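Local coordinates for GTP-binding protein (PDB 2DBY), which binds GDP in its OBG-type G domain and probably works as an ATPase that associates with the ribosome and its 50S subunit, at residues D283-F288 and Y354-G359; F288-K293 and G359-V364; E325-D330 and G345-E350. All coordinates share one frame; numbering follows the deposited sequence.

Contact 1: D283-F288 and Y354-G359; sequences DLLTFF and YEVQDG
T286 and D358 carry the polar half of this contact. T286 N gives D358 OD2 a nearly straight hydrogen bond of 2.9 Å, with 176° at the hydrogen. The amide comes from above the carboxylate plane. The T286 carbonyl is used as well: G359 N bonds to T286 O at 2.8 Å. Both polar backbone atoms of T286 are thus tied to the 354-359 loop. D358 reaches the strand because its CG stands opposite the backbone N (chi1 -173°).

The apolar half lies next to it. L285 CD2 rests on V356 O at 3.4 Å. L285 CD1 meets V356 CG1 at 3.9 Å, and the same V356 CG1 touches F287 CB at 3.8 Å. At the F288 ring, G359 O lies in plane at the edge, 3.9 Å from F288 CD1. At the phi of G359 (89°) a CB would press on the carbonyl O of D358, so the turn suits a glycine.

A second shell holds the carboxylate. Two waters donate to D358 OD2; one also donates to L284 O, and the other is bonded to T286 OG1. With T286 N this gives OD2 three donors, which probably favours the charged form. D358 OD1 forms a salt bridge with R49, and T286 OG1 is bonded to Y279.

The loop leads into the last strand of the TGS domain. Strand 284-290 pairs with strand 295-301. Helix 48-57 packs on F288, and helix 306-313 sets A309 against F287 and V356.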
loop_
_atom_site.group_PDB
_atom_site.type_symbol
_atom_site.label_atom_id
_atom_site.label_comp_id
_atom_site.label_asym_id
_atom_site.label_seq_id
_atom_site.Cartn_x
_atom_site.Cartn_y
_atom_site.Cartn_z
ATOM N N ASP A 283 -1.746 -4.883 0.885
ATOM C CA ASP A 283 -2.411 -6.141 0.491
ATOM C C ASP A 283 -3.626 -5.882 -0.391
ATOM O O ASP A 283 -4.709 -6.416 -0.155
ATOM C CB ASP A 283 -2.857 -6.913 1.729
ATOM C CG ASP A 283 -3.131 -8.381 1.438
ATOM O OD1 ASP A 283 -3.795 -9.027 2.276
ATOM O OD2 ASP A 283 -2.678 -8.897 0.386
ATOM N N LEU A 284 -3.432 -5.086 -1.434
ATOM C CA LEU A 284 -4.541 -4.721 -2.301
ATOM C C LEU A 284 -4.535 -5.435 -3.637
ATOM O O LEU A 284 -3.518 -5.991 -4.058
ATOM C CB LEU A 284 -4.494 -3.218 -2.553
ATOM C CG LEU A 284 -4.445 -2.364 -1.289
ATOM C CD1 LEU A 284 -4.241 -0.906 -1.690
ATOM C CD2 LEU A 284 -5.741 -2.553 -0.494
ATOM N N LEU A 285 -5.692 -5.421 -4.293
ATOM C CA LEU A 285 -5.813 -6.006 -5.630
ATOM C C LEU A 285 -6.710 -5.107 -6.461
ATOM O O LEU A 285 -7.505 -4.320 -5.929
ATOM C CB LEU A 285 -6.341 -7.452 -5.573
ATOM C CG LEU A 285 -7.639 -7.836 -4.870
ATOM C CD1 LEU A 285 -8.826 -7.554 -5.785
ATOM C CD2 LEU A 285 -7.588 -9.337 -4.509
ATOM N N THR A 286 -6.545 -5.195 -7.778
ATOM C CA THR A 286 -7.304 -4.403 -8.719
ATOM C C THR A 286 -8.367 -5.237 -9.427
ATOM O O THR A 286 -8.077 -6.364 -9.826
ATOM C CB THR A 286 -6.383 -3.868 -9.853
ATOM O OG1 THR A 286 -5.325 -3.079 -9.287
ATOM C CG2 THR A 286 -7.180 -3.042 -10.861
ATOM N N PHE A 287 -9.589 -4.711 -9.548
ATOM C CA PHE A 287 -10.598 -5.392 -10.375
ATOM C C PHE A 287 -11.076 -4.304 -11.338
ATOM O O PHE A 287 -10.878 -3.099 -11.075
ATOM C CB PHE A 287 -11.751 -6.024 -9.554
ATOM C CG PHE A 287 -12.761 -5.053 -9.007
ATOM C CD1 PHE A 287 -13.768 -4.531 -9.821
ATOM C CD2 PHE A 287 -12.738 -4.699 -7.657
ATOM C CE1 PHE A 287 -14.742 -3.672 -9.299
ATOM C CE2 PHE A 287 -13.703 -3.845 -7.134
ATOM C CZ PHE A 287 -14.706 -3.329 -7.950
ATOM N N PHE A 288 -11.668 -4.700 -12.467
ATOM C CA PHE A 288 -12.086 -3.729 -13.468
ATOM C C PHE A 288 -13.564 -3.760 -13.811
ATOM O O PHE A 288 -14.231 -4.758 -13.590
ATOM C CB PHE A 288 -11.373 -4.002 -14.823
ATOM C CG PHE A 288 -9.872 -4.044 -14.741
ATOM C CD1 PHE A 288 -9.202 -5.248 -14.571
ATOM C CD2 PHE A 288 -9.132 -2.869 -14.844
ATOM C CE1 PHE A 288 -7.791 -5.285 -14.503
ATOM C CE2 PHE A 288 -7.732 -2.888 -14.776
ATOM C CZ PHE A 288 -7.060 -4.106 -14.606
ATOM N N TYR A 354 -18.017 -15.240 -3.223
ATOM C CA TYR A 354 -16.853 -15.145 -4.100
ATOM C C TYR A 354 -15.822 -14.094 -3.690
ATOM O O TYR A 354 -16.161 -12.925 -3.530
ATOM C CB TYR A 354 -17.316 -14.848 -5.527
ATOM C CG TYR A 354 -16.179 -14.702 -6.489
ATOM C CD1 TYR A 354 -15.358 -15.791 -6.790
ATOM C CD2 TYR A 354 -15.895 -13.471 -7.085
ATOM C CE1 TYR A 354 -14.286 -15.664 -7.658
ATOM C CE2 TYR A 354 -14.819 -13.328 -7.963
ATOM C CZ TYR A 354 -14.019 -14.432 -8.242
ATOM O OH TYR A 354 -12.949 -14.320 -9.096
ATOM N N GLU A 355 -14.571 -14.522 -3.510
ATOM C CA GLU A 355 -13.494 -13.595 -3.181
ATOM C C GLU A 355 -12.916 -13.085 -4.505
ATOM O O GLU A 355 -12.461 -13.877 -5.347
ATOM C CB GLU A 355 -12.407 -14.295 -2.352
ATOM C CG GLU A 355 -12.725 -14.305 -0.855
ATOM C CD GLU A 355 -11.836 -15.237 -0.048
ATOM O OE1 GLU A 355 -10.606 -15.242 -0.266
ATOM O OE2 GLU A 355 -12.375 -15.959 0.817
ATOM N N VAL A 356 -12.936 -11.767 -4.689
ATOM C CA VAL A 356 -12.430 -11.168 -5.920
ATOM C C VAL A 356 -10.950 -11.451 -6.112
ATOM O O VAL A 356 -10.170 -11.469 -5.156
ATOM C CB VAL A 356 -12.665 -9.651 -5.936
ATOM C CG1 VAL A 356 -12.108 -9.050 -7.227
ATOM C CG2 VAL A 356 -14.159 -9.361 -5.840
ATOM N N GLN A 357 -10.553 -11.672 -7.356
ATOM C CA GLN A 357 -9.158 -11.957 -7.647
ATOM C C GLN A 357 -8.593 -10.803 -8.460
ATOM O O GLN A 357 -9.318 -10.156 -9.201
ATOM C CB GLN A 357 -9.045 -13.265 -8.443
ATOM C CG GLN A 357 -9.476 -14.499 -7.659
ATOM C CD GLN A 357 -9.558 -15.741 -8.544
ATOM O OE1 GLN A 357 -10.544 -15.950 -9.258
ATOM N NE2 GLN A 357 -8.509 -16.557 -8.515
ATOM N N ASP A 358 -7.302 -10.542 -8.313
ATOM C CA ASP A 358 -6.703 -9.461 -9.060
ATOM C C ASP A 358 -6.923 -9.722 -10.559
ATOM O O ASP A 358 -6.771 -10.853 -11.032
ATOM C CB ASP A 358 -5.212 -9.390 -8.762
ATOM C CG ASP A 358 -4.571 -8.186 -9.375
ATOM O OD1 ASP A 358 -4.085 -8.275 -10.524
ATOM O OD2 ASP A 358 -4.570 -7.145 -8.700
ATOM N N GLY A 359 -7.299 -8.670 -11.279
ATOM C CA GLY A 359 -7.534 -8.767 -12.715
ATOM C C GLY A 359 -8.952 -9.132 -13.124
ATOM O O GLY A 359 -9.284 -9.148 -14.321
HETATM O O HOH W 1 -2.559 -7.364 -6.341
HETATM O O HOH W 2 -3.343 -4.985 -9.804
#

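Contact 2: F288-K293 and G359-V364; sequences FTAGEK and GDVIYV. With FMT (formic acid), chain D.
F288 and V361 bridge two strands through their backbones. F288 N bonds to D360 O at 2.8 Å, and I362 N bonds back to F288 O at 2.9 Å. Both bonds are nearly straight, at 165°. V361 CA adds a CA-H...O contact to F288 O of 3.3 Å. V361 CB stands 4.1 Å from F288 O. V361 CG1, opposite the backbone N (chi1 -178°), comes to 3.6 Å from F288 O and lies 4.0 Å from A290 CB. V361 CG2 takes the other branch and lies 4.2 Å from F288 CB.

This is the pairing of first and last strands expected of the ubiquitin-like fold of a TGS domain. The two strands run in broadly the same sense but splay, with 63° between their directions. One bridge forms, and beyond it a water takes over: it accepts from A290 N and donates to I362 O.

On T289, CG2 sits 3.6 Å from I362 O, while OG1 is bonded to W298 NE1. D360 points away from strand 284-290; its OD2 is hydrogen-bonded to Y354 OH and accepts from Q357 N in the preceding loop. Strand 360-365 also pairs with strand 323-328, through V361 with I327 and Y363 with E325. Farther along, V364 N donates to a formic acid molecule, probably from the crystallisation liquor, which also lies near T289 CG2.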
loop_
_atom_site.group_PDB
_atom_site.type_symbol
_atom_site.label_atom_id
_atom_site.label_comp_id
_atom_site.label_asym_id
_atom_site.label_seq_id
_atom_site.Cartn_x
_atom_site.Cartn_y
_atom_site.Cartn_z
ATOM N N PHE A 288 -11.668 -4.700 -12.467
ATOM C CA PHE A 288 -12.086 -3.729 -13.468
ATOM C C PHE A 288 -13.564 -3.760 -13.811
ATOM O O PHE A 288 -14.231 -4.758 -13.590
ATOM C CB PHE A 288 -11.373 -4.002 -14.823
ATOM C CG PHE A 288 -9.872 -4.044 -14.741
ATOM C CD1 PHE A 288 -9.202 -5.248 -14.571
ATOM C CD2 PHE A 288 -9.132 -2.869 -14.844
ATOM C CE1 PHE A 288 -7.791 -5.285 -14.503
ATOM C CE2 PHE A 288 -7.732 -2.888 -14.776
ATOM C CZ PHE A 288 -7.060 -4.106 -14.606
ATOM N N THR A 289 -14.054 -2.641 -14.328
ATOM C CA THR A 289 -15.398 -2.611 -14.909
ATOM C C THR A 289 -15.032 -2.195 -16.339
ATOM O O THR A 289 -14.199 -1.299 -16.548
ATOM C CB THR A 289 -16.371 -1.630 -14.218
ATOM O OG1 THR A 289 -15.806 -0.322 -14.107
ATOM C CG2 THR A 289 -16.735 -2.177 -12.864
ATOM N N ALA A 290 -15.621 -2.847 -17.332
ATOM C CA ALA A 290 -15.240 -2.544 -18.704
ATOM C C ALA A 290 -16.398 -2.676 -19.679
ATOM O O ALA A 290 -17.175 -3.625 -19.611
ATOM C CB ALA A 290 -14.101 -3.459 -19.132
ATOM N N GLY A 291 -16.474 -1.707 -20.580
ATOM C CA GLY A 291 -17.523 -1.672 -21.579
ATOM C C GLY A 291 -17.264 -0.540 -22.549
ATOM O O GLY A 291 -16.283 0.194 -22.431
ATOM N N GLU A 292 -18.163 -0.366 -23.509
ATOM C CA GLU A 292 -17.978 0.677 -24.517
ATOM C C GLU A 292 -17.903 2.086 -23.954
ATOM O O GLU A 292 -17.273 2.965 -24.548
ATOM C CB GLU A 292 -19.101 0.622 -25.551
ATOM C CG GLU A 292 -18.631 0.979 -26.948
ATOM C CD GLU A 292 -19.768 1.184 -27.938
ATOM O OE1 GLU A 292 -20.739 0.389 -27.912
ATOM O OE2 GLU A 292 -19.682 2.138 -28.747
ATOM N N LYS A 293 -18.545 2.321 -22.815
ATOM C CA LYS A 293 -18.521 3.664 -22.256
ATOM C C LYS A 293 -17.312 3.997 -21.400
ATOM O O LYS A 293 -16.928 5.163 -21.308
ATOM C CB LYS A 293 -19.787 3.924 -21.435
ATOM C CG LYS A 293 -20.378 2.679 -20.802
ATOM C CD LYS A 293 -19.347 1.891 -20.005
ATOM C CE LYS A 293 -19.788 0.452 -19.871
ATOM N NZ LYS A 293 -20.096 -0.110 -21.218
ATOM N N GLY A 359 -7.299 -8.670 -11.279
ATOM C CA GLY A 359 -7.534 -8.767 -12.715
ATOM C C GLY A 359 -8.952 -9.132 -13.124
ATOM O O GLY A 359 -9.284 -9.148 -14.321
ATOM N N ASP A 360 -9.797 -9.440 -12.154
ATOM C CA ASP A 360 -11.189 -9.793 -12.463
ATOM C C ASP A 360 -11.920 -8.606 -13.083
ATOM O O ASP A 360 -11.712 -7.463 -12.665
ATOM C CB ASP A 360 -11.951 -10.161 -11.179
ATOM C CG ASP A 360 -11.759 -11.604 -10.759
ATOM O OD1 ASP A 360 -11.212 -12.393 -11.554
ATOM O OD2 ASP A 360 -12.183 -11.951 -9.627
ATOM N N VAL A 361 -12.776 -8.867 -14.073
ATOM C CA VAL A 361 -13.596 -7.811 -14.645
ATOM C C VAL A 361 -14.987 -8.205 -14.144
ATOM O O VAL A 361 -15.384 -9.362 -14.296
ATOM C CB VAL A 361 -13.595 -7.819 -16.174
ATOM C CG1 VAL A 361 -14.432 -6.650 -16.686
ATOM C CG2 VAL A 361 -12.152 -7.697 -16.689
ATOM N N ILE A 362 -15.717 -7.250 -13.575
ATOM C CA ILE A 362 -17.028 -7.528 -12.986
ATOM C C ILE A 362 -18.174 -6.669 -13.508
ATOM O O ILE A 362 -18.000 -5.466 -13.778
ATOM C CB ILE A 362 -16.960 -7.325 -11.435
ATOM C CG1 ILE A 362 -15.885 -8.236 -10.837
ATOM C CG2 ILE A 362 -18.302 -7.620 -10.795
ATOM C CD1 ILE A 362 -15.568 -7.905 -9.357
ATOM N N TYR A 363 -19.344 -7.295 -13.670
ATOM C CA TYR A 363 -20.548 -6.560 -14.058
ATOM C C TYR A 363 -21.612 -7.056 -13.059
ATOM O O TYR A 363 -21.964 -8.238 -13.054
ATOM C CB TYR A 363 -20.991 -6.859 -15.497
ATOM C CG TYR A 363 -22.087 -5.907 -15.935
ATOM C CD1 TYR A 363 -21.799 -4.577 -16.227
ATOM C CD2 TYR A 363 -23.421 -6.313 -15.972
ATOM C CE1 TYR A 363 -22.814 -3.668 -16.543
ATOM C CE2 TYR A 363 -24.438 -5.415 -16.287
ATOM C CZ TYR A 363 -24.124 -4.096 -16.570
ATOM O OH TYR A 363 -25.114 -3.196 -16.885
ATOM N N VAL A 364 -22.086 -6.162 -12.206
ATOM C CA VAL A 364 -23.047 -6.525 -11.163
ATOM C C VAL A 364 -24.494 -6.579 -11.630
ATOM O O VAL A 364 -24.995 -5.644 -12.253
ATOM C CB VAL A 364 -22.974 -5.546 -9.974
ATOM C CG1 VAL A 364 -23.865 -6.042 -8.830
ATOM C CG2 VAL A 364 -21.525 -5.395 -9.504
HETATM C C FMT D . -20.781 -2.605 -12.905
HETATM O O1 FMT D . -21.531 -3.459 -12.491
HETATM O O2 FMT D . -21.271 -1.416 -13.302
HETATM O O HOH W 3 -17.733 -4.373 -16.321
#

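Contact 3: E325-D330 and G345-E350; sequences EVIPWD and GWVRLE
An antiparallel strand pair of the TGS domain is made here: the short edge strand 348-350 lies against strand 323-328. V326 and R348 form the hydrogen-bonded pair. V326 N donates to R348 O at 2.7 Å, and R348 N returns a bond to V326 O at 2.9 Å. E325 and L349 form the next pair, which is non-hydrogen-bonded.

On the face of V326 and R348, the arginine chain bends at chi2 and chi3 and curls back over the strands. V326 O lies over one face of its guanidinium. P328 CD sits at the guanidinium edge, in plane, 3.8 Å from R348 NH1. R348 also grips E350 side-on, within its own strand. R348 NE and R348 NH2 both donate to E350 OE1, at 2.9 Å and 3.0 Å, and meet it on the anti side. Two nitrogens on one oxygen fix the rotation of the guanidinium. R348 NH2 also makes a weak bond to Y354 OH. E350 bends at chi2 (-73°). The E350 and V326 side chains cross at about a right angle, with E350 CG 3.7 Å from V326 CG2.

On the face of E325 and L349, the two side chains run side by side. E325 CG is 3.8 Å from L349 CD2. The E325 carboxylate continues to a salt bridge with K342. V347 CG1 packs obliquely on E325 CB. I327 extends its chain to set CD1 3.8 Å from W346 CB.

Strand 323-328 also pairs with strand 360-365. Helix 338-343 packs on I327 and V347. Helix 329-335 begins after P328, and its K331 makes a cation-pi contact with W346.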
loop_
_atom_site.group_PDB
_atom_site.type_symbol
_atom_site.label_atom_id
_atom_site.label_comp_id
_atom_site.label_asym_id
_atom_site.label_seq_id
_atom_site.Cartn_x
_atom_site.Cartn_y
_atom_site.Cartn_z
ATOM N N GLU A 325 -21.408 -11.059 -12.933
ATOM C CA GLU A 325 -20.695 -11.744 -13.995
ATOM C C GLU A 325 -19.228 -11.416 -13.702
ATOM O O GLU A 325 -18.888 -10.267 -13.407
ATOM C CB GLU A 325 -21.094 -11.170 -15.353
ATOM C CG GLU A 325 -22.591 -11.225 -15.673
ATOM C CD GLU A 325 -22.979 -10.258 -16.786
ATOM O OE1 GLU A 325 -22.337 -10.278 -17.858
ATOM O OE2 GLU A 325 -23.927 -9.470 -16.589
ATOM N N VAL A 326 -18.368 -12.420 -13.792
ATOM C CA VAL A 326 -16.950 -12.255 -13.521
ATOM C C VAL A 326 -16.126 -13.007 -14.548
ATOM O O VAL A 326 -16.449 -14.139 -14.907
ATOM C CB VAL A 326 -16.577 -12.837 -12.140
ATOM C CG1 VAL A 326 -15.087 -12.612 -11.853
ATOM C CG2 VAL A 326 -17.453 -12.222 -11.067
ATOM N N ILE A 327 -15.050 -12.379 -15.005
ATOM C CA ILE A 327 -14.162 -13.009 -15.968
ATOM C C ILE A 327 -12.811 -12.314 -15.890
ATOM O O ILE A 327 -12.752 -11.096 -15.744
ATOM C CB ILE A 327 -14.738 -12.901 -17.422
ATOM C CG1 ILE A 327 -13.754 -13.514 -18.432
ATOM C CG2 ILE A 327 -15.025 -11.426 -17.765
ATOM C CD1 ILE A 327 -14.235 -13.457 -19.886
ATOM N N PRO A 328 -11.716 -13.085 -15.924
ATOM C CA PRO A 328 -10.348 -12.555 -15.874
ATOM C C PRO A 328 -10.190 -11.606 -17.055
ATOM O O PRO A 328 -10.643 -11.905 -18.161
ATOM C CB PRO A 328 -9.496 -13.789 -16.043
ATOM C CG PRO A 328 -10.327 -14.865 -15.417
ATOM C CD PRO A 328 -11.720 -14.555 -15.862
ATOM N N TRP A 329 -9.534 -10.471 -16.842
ATOM C CA TRP A 329 -9.408 -9.503 -17.916
ATOM C C TRP A 329 -8.801 -10.087 -19.184
ATOM O O TRP A 329 -9.193 -9.712 -20.285
ATOM C CB TRP A 329 -8.546 -8.309 -17.470
ATOM C CG TRP A 329 -7.093 -8.670 -17.375
ATOM C CD1 TRP A 329 -6.467 -9.291 -16.328
ATOM C CD2 TRP A 329 -6.102 -8.512 -18.396
ATOM N NE1 TRP A 329 -5.157 -9.531 -16.630
ATOM C CE2 TRP A 329 -4.903 -9.064 -17.897
ATOM C CE3 TRP A 329 -6.111 -7.965 -19.689
ATOM C CZ2 TRP A 329 -3.722 -9.087 -18.640
ATOM C CZ3 TRP A 329 -4.920 -7.988 -20.432
ATOM C CH2 TRP A 329 -3.753 -8.547 -19.898
ATOM N N ASP A 330 -7.844 -10.993 -19.025
ATOM C CA ASP A 330 -7.169 -11.563 -20.180
ATOM C C ASP A 330 -8.099 -12.434 -21.016
ATOM O O ASP A 330 -7.943 -12.520 -22.238
ATOM C CB ASP A 330 -5.954 -12.380 -19.749
ATOM C CG ASP A 330 -6.281 -13.380 -18.670
ATOM O OD1 ASP A 330 -5.858 -14.550 -18.779
ATOM O OD2 ASP A 330 -6.954 -12.996 -17.705
ATOM N N GLY A 345 -18.353 -19.257 -23.110
ATOM C CA GLY A 345 -18.541 -19.856 -21.803
ATOM C C GLY A 345 -17.434 -19.477 -20.824
ATOM O O GLY A 345 -17.047 -20.277 -19.958
ATOM N N TRP A 346 -16.919 -18.256 -20.949
ATOM C CA TRP A 346 -15.851 -17.799 -20.063
ATOM C C TRP A 346 -16.346 -16.830 -18.996
ATOM O O TRP A 346 -15.592 -16.450 -18.088
ATOM C CB TRP A 346 -14.730 -17.129 -20.872
ATOM C CG TRP A 346 -13.911 -18.090 -21.696
ATOM C CD1 TRP A 346 -13.871 -19.453 -21.572
ATOM C CD2 TRP A 346 -12.984 -17.757 -22.735
ATOM N NE1 TRP A 346 -12.976 -19.984 -22.467
ATOM C CE2 TRP A 346 -12.417 -18.966 -23.195
ATOM C CE3 TRP A 346 -12.578 -16.555 -23.324
ATOM C CZ2 TRP A 346 -11.459 -19.008 -24.214
ATOM C CZ3 TRP A 346 -11.625 -16.594 -24.341
ATOM C CH2 TRP A 346 -11.075 -17.816 -24.774
ATOM N N VAL A 347 -17.606 -16.420 -19.098
ATOM C CA VAL A 347 -18.165 -15.489 -18.126
ATOM C C VAL A 347 -18.856 -16.248 -17.011
ATOM O O VAL A 347 -19.784 -17.024 -17.255
ATOM C CB VAL A 347 -19.169 -14.525 -18.781
ATOM C CG1 VAL A 347 -19.876 -13.692 -17.716
ATOM C CG2 VAL A 347 -18.430 -13.607 -19.775
ATOM N N ARG A 348 -18.401 -16.024 -15.781
ATOM C CA ARG A 348 -18.966 -16.694 -14.616
ATOM C C ARG A 348 -19.984 -15.853 -13.859
ATOM O O ARG A 348 -19.935 -14.623 -13.863
ATOM C CB ARG A 348 -17.849 -17.104 -13.650
ATOM C CG ARG A 348 -17.162 -18.418 -13.992
ATOM C CD ARG A 348 -15.670 -18.384 -13.677
ATOM N NE ARG A 348 -15.365 -17.776 -12.380
ATOM C CZ ARG A 348 -14.400 -16.874 -12.192
ATOM N NH1 ARG A 348 -13.656 -16.485 -13.220
ATOM N NH2 ARG A 348 -14.179 -16.355 -10.988
ATOM N N LEU A 349 -20.933 -16.533 -13.224
ATOM C CA LEU A 349 -21.923 -15.849 -12.416
ATOM C C LEU A 349 -21.487 -16.228 -11.005
ATOM O O LEU A 349 -21.541 -17.399 -10.628
ATOM C CB LEU A 349 -23.335 -16.368 -12.733
ATOM C CG LEU A 349 -23.872 -15.984 -14.121
ATOM C CD1 LEU A 349 -25.243 -16.618 -14.354
ATOM C CD2 LEU A 349 -23.968 -14.464 -14.234
ATOM N N GLU A 350 -21.012 -15.244 -10.247
ATOM C CA GLU A 350 -20.534 -15.493 -8.891
ATOM C C GLU A 350 -21.462 -14.884 -7.858
ATOM O O GLU A 350 -22.095 -13.849 -8.105
ATOM C CB GLU A 350 -19.125 -14.919 -8.713
ATOM C CG GLU A 350 -18.074 -15.545 -9.609
ATOM C CD GLU A 350 -17.683 -16.960 -9.190
ATOM O OE1 GLU A 350 -16.731 -17.514 -9.791
ATOM O OE2 GLU A 350 -18.315 -17.516 -8.268
#

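Contacts 1 and 2 are buried and share strand 284-290, with F288 and G359 common to both. Contact 3 is only partly buried and includes an edge strand of the three-stranded sheet. Contact 1 relies mainly on a carboxylate with its waters, one backbone bond and apolar packing. Contact 2 relies mainly on a single backbone bridge, with one water beyond it. Contact 3 uses regular antiparallel pairing, with an arginine-glutamate salt bridge on the face of V326. Strand 360-365 connects contacts 2 and 3 through V361 N and I327 O. G359, just before it, accepts from W329 N. Y354 of contact 1 bonds to D360 of contact 2 and more weakly to R348 of contact 3.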